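Local coordinates for protein putative TetR transcriptional regulator (Rhodococcus sp., PDB 2I10) that probably binds DNA as a TetR-family transcriptional regulator and holds p-nitrophenol in a pocket, at residues V15-A20 with E60-R65; L23-G28 with H121-L126; R65-R70 with G106-Q111. All coordinates share one frame; numbering follows the deposited sequence.

Contact 1. Residues V15-A20 with E60-R65; sequences VALQTA and EKTLDR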
loop_
_atom_site.group_PDB
_atom_site.type_symbol
_atom_site.label_atom_id
_atom_site.label_comp_id
_atom_site.label_asym_id
_atom_site.label_seq_id
_atom_site.Cartn_x
_atom_site.Cartn_y
_atom_site.Cartn_z
ATOM N N VAL B 15 13.929 -6.818 14.964
ATOM C CA VAL B 15 12.771 -7.022 15.839
ATOM C C VAL B 15 12.630 -5.888 16.895
ATOM O O VAL B 15 11.522 -5.523 17.296
ATOM C CB VAL B 15 12.716 -8.474 16.440
ATOM C CG1 VAL B 15 13.870 -9.344 15.922
ATOM C CG2 VAL B 15 12.580 -8.473 17.946
ATOM N N ALA B 16 13.767 -5.343 17.319
ATOM C CA ALA B 16 13.818 -4.224 18.252
ATOM C C ALA B 16 13.091 -2.994 17.673
ATOM O O ALA B 16 12.229 -2.421 18.314
ATOM C CB ALA B 16 15.263 -3.907 18.599
ATOM N N LEU B 17 13.397 -2.640 16.426
ATOM C CA LEU B 17 12.710 -1.540 15.713
ATOM C C LEU B 17 11.217 -1.780 15.483
ATOM O O LEU B 17 10.405 -0.862 15.582
ATOM C CB LEU B 17 13.399 -1.266 14.394
ATOM C CG LEU B 17 14.825 -0.697 14.498
ATOM C CD1 LEU B 17 15.282 -0.417 13.065
ATOM C CD2 LEU B 17 14.902 0.599 15.325
ATOM N N GLN B 18 10.853 -3.027 15.216
ATOM C CA GLN B 18 9.460 -3.369 15.093
ATOM C C GLN B 18 8.742 -3.215 16.392
ATOM O O GLN B 18 7.620 -2.746 16.412
ATOM C CB GLN B 18 9.318 -4.806 14.603
ATOM C CG GLN B 18 7.921 -5.286 14.383
ATOM C CD GLN B 18 7.960 -6.672 13.715
ATOM O OE1 GLN B 18 6.950 -7.199 13.328
ATOM N NE2 GLN B 18 9.165 -7.256 13.604
ATOM N N THR B 19 9.381 -3.641 17.481
ATOM C CA THR B 19 8.811 -3.472 18.807
ATOM C C THR B 19 8.591 -2.002 19.164
ATOM O O THR B 19 7.525 -1.618 19.663
ATOM C CB THR B 19 9.697 -4.179 19.872
ATOM O OG1 THR B 19 9.847 -5.525 19.456
ATOM C CG2 THR B 19 9.021 -4.170 21.203
ATOM N N ALA B 20 9.618 -1.194 18.903
ATOM C CA ALA B 20 9.537 0.268 19.052
ATOM C C ALA B 20 8.443 0.894 18.187
ATOM O O ALA B 20 7.636 1.667 18.700
ATOM C CB ALA B 20 10.870 0.864 18.772
ATOM N N GLU B 60 13.669 8.269 15.518
ATOM C CA GLU B 60 14.098 8.638 14.164
ATOM C C GLU B 60 14.572 7.410 13.386
ATOM O O GLU B 60 14.348 7.328 12.191
ATOM C CB GLU B 60 15.217 9.713 14.191
ATOM C CG GLU B 60 14.864 11.036 14.975
ATOM C CD GLU B 60 13.761 11.886 14.333
ATOM O OE1 GLU B 60 13.477 11.678 13.147
ATOM O OE2 GLU B 60 13.201 12.795 15.003
ATOM N N LYS B 61 15.208 6.447 14.060
ATOM C CA LYS B 61 15.644 5.188 13.394
ATOM C C LYS B 61 14.424 4.343 12.964
ATOM O O LYS B 61 14.440 3.672 11.926
ATOM C CB LYS B 61 16.545 4.323 14.322
ATOM C CG LYS B 61 17.901 4.921 14.729
ATOM C CD LYS B 61 18.549 4.139 15.980
ATOM C CE LYS B 61 19.587 4.942 16.773
ATOM N NZ LYS B 61 20.706 5.523 15.916
ATOM N N THR B 62 13.393 4.357 13.799
ATOM C CA THR B 62 12.159 3.622 13.525
ATOM C C THR B 62 11.493 4.243 12.258
ATOM O O THR B 62 11.080 3.513 11.370
ATOM C CB THR B 62 11.211 3.623 14.752
ATOM O OG1 THR B 62 11.837 2.915 15.831
ATOM C CG2 THR B 62 9.928 2.873 14.458
ATOM N N LEU B 63 11.462 5.570 12.160
ATOM C CA LEU B 63 10.908 6.246 10.991
ATOM C C LEU B 63 11.723 5.989 9.753
ATOM O O LEU B 63 11.141 5.905 8.664
ATOM C CB LEU B 63 10.738 7.747 11.227
ATOM C CG LEU B 63 9.828 8.268 12.347
ATOM C CD1 LEU B 63 9.831 9.823 12.344
ATOM C CD2 LEU B 63 8.371 7.738 12.215
ATOM N N ASP B 64 13.048 5.913 9.864
ATOM C CA ASP B 64 13.877 5.506 8.727
ATOM C C ASP B 64 13.435 4.147 8.190
ATOM O O ASP B 64 13.403 3.945 6.987
ATOM C CB ASP B 64 15.365 5.395 9.106
ATOM C CG ASP B 64 16.006 6.733 9.429
ATOM O OD1 ASP B 64 15.406 7.786 9.102
ATOM O OD2 ASP B 64 17.130 6.729 10.012
ATOM N N ARG B 65 13.134 3.208 9.092
ATOM C CA ARG B 65 12.762 1.851 8.696
ATOM C C ARG B 65 11.334 1.791 8.092
ATOM O O ARG B 65 11.111 1.070 7.138
ATOM C CB ARG B 65 12.914 0.901 9.894
ATOM C CG ARG B 65 12.629 -0.588 9.630
ATOM C CD ARG B 65 13.615 -1.228 8.657
ATOM N NE ARG B 65 15.033 -1.116 9.039
ATOM C CZ ARG B 65 15.735 -2.079 9.638
ATOM N NH1 ARG B 65 15.148 -3.224 9.964
ATOM N NH2 ARG B 65 17.020 -1.896 9.939
#
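Helices 15-27 and 55-66 cross with Leu17 and Thr62 as the nearest pair, the axes of the two short segments passing 9.5 Å apart with their N-to-C directions 102° from each other. This is the steep crossing of the first and fourth helices of the TetR fold: the first belongs to the DNA-binding domain with its predicted helix-turn-helix, and the fourth leads from it to the C-terminal domain. No hydrogen bond joins the segments, and Leu17 carries the packing with its two methyl groups spread over three partners. CD2 lies 4.2 Å from Lys61 CB, the lysine's amino end leading away. The Leu17 and Thr62 side chains slide past each other in opposite directions, and Thr62 OG1 stands 3.7 Å from Ala20 CB. That hydroxyl sits beside its own backbone N (chi1 -64°) and is already bonded to Leu58 O one turn back, which lets it face the apolar pair without losing a polar partner. Leu58 also packs against Leu17 and Ala20. The Arg65 chain is bent at both chi2 and chi3, a double turn that folds the guanidinium back beside Leu17, with Leu17 CD1 over the centre of one face, 3.8 Å from Arg65 CZ.

Contact 2. Residues L23-G28 with H121-L126; sequences LFWRQG and HEIVDL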
loop_
_atom_site.group_PDB
_atom_site.type_symbol
_atom_site.label_atom_id
_atom_site.label_comp_id
_atom_site.label_asym_id
_atom_site.label_seq_id
_atom_site.Cartn_x
_atom_site.Cartn_y
_atom_site.Cartn_z
ATOM N N LEU B 23 4.869 0.305 19.698
ATOM C CA LEU B 23 4.672 1.204 20.808
ATOM C C LEU B 23 4.370 2.589 20.344
ATOM O O LEU B 23 3.428 3.205 20.815
ATOM C CB LEU B 23 5.925 1.276 21.694
ATOM C CG LEU B 23 6.060 0.297 22.834
ATOM C CD1 LEU B 23 7.459 0.409 23.424
ATOM C CD2 LEU B 23 4.973 0.552 23.895
ATOM N N PHE B 24 5.223 3.127 19.481
ATOM C CA PHE B 24 5.045 4.507 19.040
ATOM C C PHE B 24 3.751 4.576 18.224
ATOM O O PHE B 24 3.044 5.594 18.223
ATOM C CB PHE B 24 6.224 5.013 18.176
ATOM C CG PHE B 24 7.556 5.176 18.911
ATOM C CD1 PHE B 24 7.682 5.973 20.039
ATOM C CD2 PHE B 24 8.711 4.594 18.402
ATOM C CE1 PHE B 24 8.918 6.150 20.675
ATOM C CE2 PHE B 24 9.951 4.758 19.037
ATOM C CZ PHE B 24 10.044 5.533 20.167
ATOM N N TRP B 25 3.449 3.500 17.493
ATOM C CA TRP B 25 2.250 3.524 16.633
ATOM C C TRP B 25 1.032 3.734 17.516
ATOM O O TRP B 25 0.228 4.609 17.245
ATOM C CB TRP B 25 2.120 2.216 15.879
ATOM C CG TRP B 25 0.943 2.147 14.971
ATOM C CD1 TRP B 25 -0.275 1.549 15.228
ATOM C CD2 TRP B 25 0.860 2.677 13.639
ATOM N NE1 TRP B 25 -1.106 1.684 14.134
ATOM C CE2 TRP B 25 -0.435 2.354 13.138
ATOM C CE3 TRP B 25 1.762 3.361 12.814
ATOM C CZ2 TRP B 25 -0.858 2.724 11.858
ATOM C CZ3 TRP B 25 1.349 3.727 11.554
ATOM C CH2 TRP B 25 0.034 3.407 11.082
ATOM N N ARG B 26 0.932 2.935 18.581
ATOM C CA ARG B 26 -0.215 2.938 19.494
ATOM C C ARG B 26 -0.233 4.131 20.454
ATOM O O ARG B 26 -1.300 4.697 20.728
ATOM C CB ARG B 26 -0.234 1.639 20.290
ATOM C CG ARG B 26 -1.406 1.554 21.301
ATOM C CD ARG B 26 -1.400 0.263 22.100
ATOM N NE ARG B 26 -0.356 0.267 23.138
ATOM C CZ ARG B 26 0.797 -0.391 23.043
ATOM N NH1 ARG B 26 1.092 -1.115 21.954
ATOM N NH2 ARG B 26 1.650 -0.327 24.035
ATOM N N GLN B 27 0.947 4.514 20.965
ATOM C CA GLN B 27 1.024 5.534 22.015
ATOM C C GLN B 27 1.479 6.932 21.542
ATOM O O GLN B 27 1.329 7.907 22.276
ATOM C CB GLN B 27 1.950 5.062 23.164
ATOM C CG GLN B 27 1.681 3.650 23.726
ATOM C CD GLN B 27 2.538 3.303 24.944
ATOM O OE1 GLN B 27 3.761 3.558 24.997
ATOM N NE2 GLN B 27 1.895 2.754 25.942
ATOM N N GLY B 28 2.051 7.025 20.346
ATOM C CA GLY B 28 2.679 8.266 19.931
ATOM C C GLY B 28 4.032 8.435 20.612
ATOM O O GLY B 28 4.451 7.620 21.431
ATOM N N HIS B 121 -3.130 9.702 17.451
ATOM C CA HIS B 121 -3.354 10.957 16.689
ATOM C C HIS B 121 -2.052 11.730 16.297
ATOM O O HIS B 121 -1.978 12.295 15.199
ATOM C CB HIS B 121 -4.410 11.876 17.360
ATOM C CG HIS B 121 -3.977 12.436 18.673
ATOM N ND1 HIS B 121 -3.343 13.652 18.783
ATOM C CD2 HIS B 121 -4.059 11.935 19.932
ATOM C CE1 HIS B 121 -3.056 13.879 20.054
ATOM N NE2 HIS B 121 -3.486 12.855 20.772
ATOM N N GLU B 122 -1.037 11.679 17.157
ATOM C CA GLU B 122 0.278 12.275 16.895
ATOM C C GLU B 122 0.884 11.673 15.633
ATOM O O GLU B 122 1.514 12.372 14.835
ATOM C CB GLU B 122 1.244 11.961 18.042
ATOM C CG GLU B 122 1.218 12.887 19.263
ATOM C CD GLU B 122 2.202 12.425 20.383
ATOM O OE1 GLU B 122 1.772 12.354 21.559
ATOM O OE2 GLU B 122 3.389 12.114 20.098
ATOM N N ILE B 123 0.676 10.359 15.466
ATOM C CA ILE B 123 1.229 9.625 14.353
ATOM C C ILE B 123 0.415 9.931 13.084
ATOM O O ILE B 123 0.991 10.056 12.017
ATOM C CB ILE B 123 1.255 8.100 14.621
ATOM C CG1 ILE B 123 2.088 7.757 15.867
ATOM C CG2 ILE B 123 1.756 7.324 13.354
ATOM C CD1 ILE B 123 3.623 7.971 15.783
ATOM N N VAL B 124 -0.912 10.095 13.241
ATOM C CA VAL B 124 -1.803 10.532 12.146
ATOM C C VAL B 124 -1.335 11.889 11.598
ATOM O O VAL B 124 -1.213 12.073 10.383
ATOM C CB VAL B 124 -3.303 10.652 12.640
ATOM C CG1 VAL B 124 -4.167 11.369 11.603
ATOM C CG2 VAL B 124 -3.873 9.283 12.967
ATOM N N ASP B 125 -1.089 12.825 12.516
ATOM C CA ASP B 125 -0.623 14.156 12.181
ATOM C C ASP B 125 0.732 14.105 11.476
ATOM O O ASP B 125 0.952 14.776 10.464
ATOM C CB ASP B 125 -0.602 15.060 13.439
ATOM C CG ASP B 125 -2.002 15.420 13.913
ATOM O OD1 ASP B 125 -2.982 15.155 13.173
ATOM O OD2 ASP B 125 -2.138 15.964 15.020
ATOM N N LEU B 126 1.609 13.261 11.984
ATOM C CA LEU B 126 2.938 13.089 11.390
ATOM C C LEU B 126 2.850 12.568 9.921
ATOM O O LEU B 126 3.495 13.106 9.018
ATOM C CB LEU B 126 3.773 12.149 12.293
ATOM C CG LEU B 126 5.195 11.724 11.880
ATOM C CD1 LEU B 126 5.770 10.825 12.936
ATOM C CD2 LEU B 126 5.216 10.953 10.621
#
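Glu122 OE2 settles against the end of helix 15-27, 3.8 Å from Gly28 C, and is gripped by the backbone just beyond: it accepts a hydrogen bond from Glu30 N and a weak one from Tyr29 N. The glutamate chain is extended beyond CG, which carries the carboxylate alongside the turn that closes the helix. Gly28 makes that turn with a positive phi of 76°, an angle that together with its psi calls for glycine. Room is short as well, since a CB at this position would stand 3.0 Å from Glu122 CD. The helical bond from Gly28 N to Phe24 O is 2.7 Å long.

Ile123 fills the rest of the contact with both of its branches. With CG1 anti to the carbonyl carbon (chi1 -59°), that branch is aimed at the carbonyls of the helix end, where CG1 comes within 3.3 Å of Phe24 O and CD1 within 3.5 Å of the same Phe24 O. The other branch, CG2, meets the six-membered ring of Trp25 obliquely, 4.0 Å from CE3, the two side chains crossing at about a right angle. The indole continues onto Met108, Gln111 and Ala112 of helix 108-112, and onto Leu114 of the second subunit. The Phe24 ring has Gly28 O in plane at its edge and meets Phe59 edge-to-face.

This joins the first helix of the DNA-binding domain to the start of the long helix 121-148 of the C-terminal domain. The segments share no direct hydrogen bond, and polar ties lie just beside them, at Glu30 and in the backbone bond of Trp25 with His120. The chemistry divides the work: a branched aliphatic side chain covers the backbone carbonyl, while the carboxylate pays for its partial burial with backbone amides that follow the helix.

Contact 3. Residues R65-R70 with G106-Q111; sequences RYMCER and GCMTVQ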
loop_
_atom_site.group_PDB
_atom_site.type_symbol
_atom_site.label_atom_id
_atom_site.label_comp_id
_atom_site.label_asym_id
_atom_site.label_seq_id
_atom_site.Cartn_x
_atom_site.Cartn_y
_atom_site.Cartn_z
ATOM N N ARG B 65 13.134 3.208 9.092
ATOM C CA ARG B 65 12.762 1.851 8.696
ATOM C C ARG B 65 11.334 1.791 8.092
ATOM O O ARG B 65 11.111 1.070 7.138
ATOM C CB ARG B 65 12.914 0.901 9.894
ATOM C CG ARG B 65 12.629 -0.588 9.630
ATOM C CD ARG B 65 13.615 -1.228 8.657
ATOM N NE ARG B 65 15.033 -1.116 9.039
ATOM C CZ ARG B 65 15.735 -2.079 9.638
ATOM N NH1 ARG B 65 15.148 -3.224 9.964
ATOM N NH2 ARG B 65 17.020 -1.896 9.939
ATOM N N TYR B 66 10.391 2.550 8.633
ATOM C CA TYR B 66 8.977 2.350 8.307
ATOM C C TYR B 66 8.248 3.448 7.543
ATOM O O TYR B 66 7.085 3.268 7.210
ATOM C CB TYR B 66 8.197 2.102 9.581
ATOM C CG TYR B 66 8.459 0.736 10.220
ATOM C CD1 TYR B 66 7.774 -0.396 9.775
ATOM C CD2 TYR B 66 9.368 0.591 11.285
ATOM C CE1 TYR B 66 7.978 -1.656 10.355
ATOM C CE2 TYR B 66 9.591 -0.692 11.890
ATOM C CZ TYR B 66 8.885 -1.797 11.411
ATOM O OH TYR B 66 9.082 -3.059 11.955
HETATM N N MSE B 67 8.880 4.589 7.310
HETATM C CA MSE B 67 8.210 5.735 6.685
HETATM C C MSE B 67 8.546 5.716 5.197
HETATM O O MSE B 67 9.732 5.746 4.858
HETATM C CB MSE B 67 8.638 7.068 7.352
HETATM C CG MSE B 67 7.542 7.863 8.177
HETATM SE SE MSE B 67 8.146 9.830 8.361
HETATM C CE MSE B 67 7.866 10.337 6.553
ATOM N N CYS B 68 7.538 5.626 4.313
ATOM C CA CYS B 68 7.748 5.820 2.857
ATOM C C CYS B 68 8.337 7.222 2.582
ATOM O O CYS B 68 9.320 7.377 1.855
ATOM C CB CYS B 68 6.424 5.578 2.036
ATOM S SG CYS B 68 5.924 3.728 1.790
ATOM N N GLU B 69 7.743 8.225 3.216
ATOM C CA GLU B 69 7.968 9.644 2.891
ATOM C C GLU B 69 9.169 10.315 3.572
ATOM O O GLU B 69 9.180 11.546 3.703
ATOM C CB GLU B 69 6.716 10.452 3.234
ATOM C CG GLU B 69 5.431 9.857 2.693
ATOM C CD GLU B 69 4.743 8.855 3.631
ATOM O OE1 GLU B 69 5.364 8.315 4.574
ATOM O OE2 GLU B 69 3.554 8.614 3.402
ATOM N N ARG B 70 10.156 9.529 4.006
ATOM C CA ARG B 70 11.340 10.045 4.715
ATOM C C ARG B 70 12.050 11.209 4.011
ATOM O O ARG B 70 12.536 11.037 2.894
ATOM C CB ARG B 70 12.329 8.886 4.962
ATOM C CG ARG B 70 13.109 9.051 6.249
ATOM C CD ARG B 70 12.195 9.167 7.456
ATOM N NE ARG B 70 12.972 9.239 8.678
ATOM C CZ ARG B 70 12.911 10.174 9.634
ATOM N NH1 ARG B 70 12.057 11.178 9.599
ATOM N NH2 ARG B 70 13.704 10.059 10.697
ATOM N N GLY B 106 4.164 -3.222 5.594
ATOM C CA GLY B 106 4.215 -2.142 4.646
ATOM C C GLY B 106 4.662 -0.925 5.452
ATOM O O GLY B 106 4.960 -1.040 6.663
ATOM N N CYS B 107 4.719 0.220 4.780
ATOM C CA CYS B 107 5.135 1.438 5.428
ATOM C C CYS B 107 3.955 2.030 6.160
ATOM O O CYS B 107 2.797 1.590 6.020
ATOM C CB CYS B 107 5.759 2.416 4.460
ATOM S SG CYS B 107 4.609 3.212 3.316
HETATM N N MSE B 108 4.235 3.016 6.978
HETATM C CA MSE B 108 3.234 3.483 7.892
HETATM C C MSE B 108 1.988 4.050 7.215
HETATM O O MSE B 108 0.863 3.840 7.673
HETATM C CB MSE B 108 3.868 4.477 8.848
HETATM C CG MSE B 108 4.898 3.839 9.782
HETATM SE SE MSE B 108 6.135 5.237 10.592
HETATM C CE MSE B 108 4.724 6.410 11.308
ATOM N N THR B 109 2.140 4.795 6.148
ATOM C CA THR B 109 0.906 5.182 5.415
ATOM C C THR B 109 0.028 4.015 4.906
ATOM O O THR B 109 -1.213 4.082 4.943
ATOM C CB THR B 109 1.230 6.207 4.285
ATOM O OG1 THR B 109 1.792 7.349 4.939
ATOM C CG2 THR B 109 -0.033 6.573 3.361
ATOM N N VAL B 110 0.661 2.966 4.421
ATOM C CA VAL B 110 -0.078 1.756 4.084
ATOM C C VAL B 110 -0.875 1.288 5.325
ATOM O O VAL B 110 -2.089 1.134 5.257
ATOM C CB VAL B 110 0.839 0.633 3.514
ATOM C CG1 VAL B 110 0.125 -0.724 3.537
ATOM C CG2 VAL B 110 1.308 0.987 2.068
ATOM N N GLN B 111 -0.191 1.117 6.456
ATOM C CA GLN B 111 -0.824 0.750 7.740
ATOM C C GLN B 111 -1.979 1.679 8.182
ATOM O O GLN B 111 -3.065 1.191 8.602
ATOM C CB GLN B 111 0.259 0.661 8.830
ATOM C CG GLN B 111 1.072 -0.624 8.740
ATOM C CD GLN B 111 0.206 -1.861 9.050
ATOM O OE1 GLN B 111 -0.537 -1.865 10.042
ATOM N NE2 GLN B 111 0.305 -2.915 8.204
HETATM O O HOH W 1 5.057 6.116 5.684
#
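Cys68 and Cys107 are covalently joined, their SG atoms 2.1 Å apart, with a disulfide torsion of -98° that is close to the relaxed value. Cys107 holds its sulfur between the backbone N and the carbonyl carbon (chi1 72°), which turns it toward Cys68. Next to this link, Met108 N donates to Tyr66 O over 2.9 Å, nearly in line with the carbonyl, so an amide at the start of helix 108-112 binds the carbonyl that ends helix 55-66. Met108, a selenomethionine, lays CG against Tyr66 CB at 3.7 Å and its selenium against Met67 CG at 3.8 Å.

Farther along, Thr109 OG1 donates to the syn lone pair of Glu69 OE2 at 2.7 Å, and Tyr169 OH bonds the same oxygen. Glu69 OE1 accepts a hydrogen bond from a water, which in turn accepts from Cys68 N and Thr109 N, so both carboxylate oxygens are engaged. With an alanine here in place of Glu69, Thr109 OG1, Tyr169 OH and the water would probably each be left without the carboxylate oxygen they bind.

Around this shell, Ser172 OG holds Cys107 N, Arg94 bonds Met67 O, and Arg131, which lines the p-nitrophenol pocket, packs on Glu69. The ligand lies about 8 Å from the Thr109 side chain. The disulfide of this protein thus lies at the junction typical of the TetR fold, where the DNA-binding helices pass into the C-terminal domain.

In the fold
The three contacts lie close together, their centres about 11 to 13 Å apart, around the border between the DNA-binding and C-terminal domains. Contacts 1 and 2 share helix 15-27, and contacts 1 and 3 share helix 55-66 and Arg65. Along the chain, contact 1 closes before contact 3 opens, both segments of contact 3 fall between those of contact 2, and the segments of contacts 1 and 2 alternate. Arg70 ties contact 3 back to contact 1 through salt bridges to Asp64 and Glu60, while Met108 touches both Trp25 and Ile123 of contact 2. Such continuity could couple the ligand-binding domain to the DNA-binding helices, consistent with a TetR-type regulator.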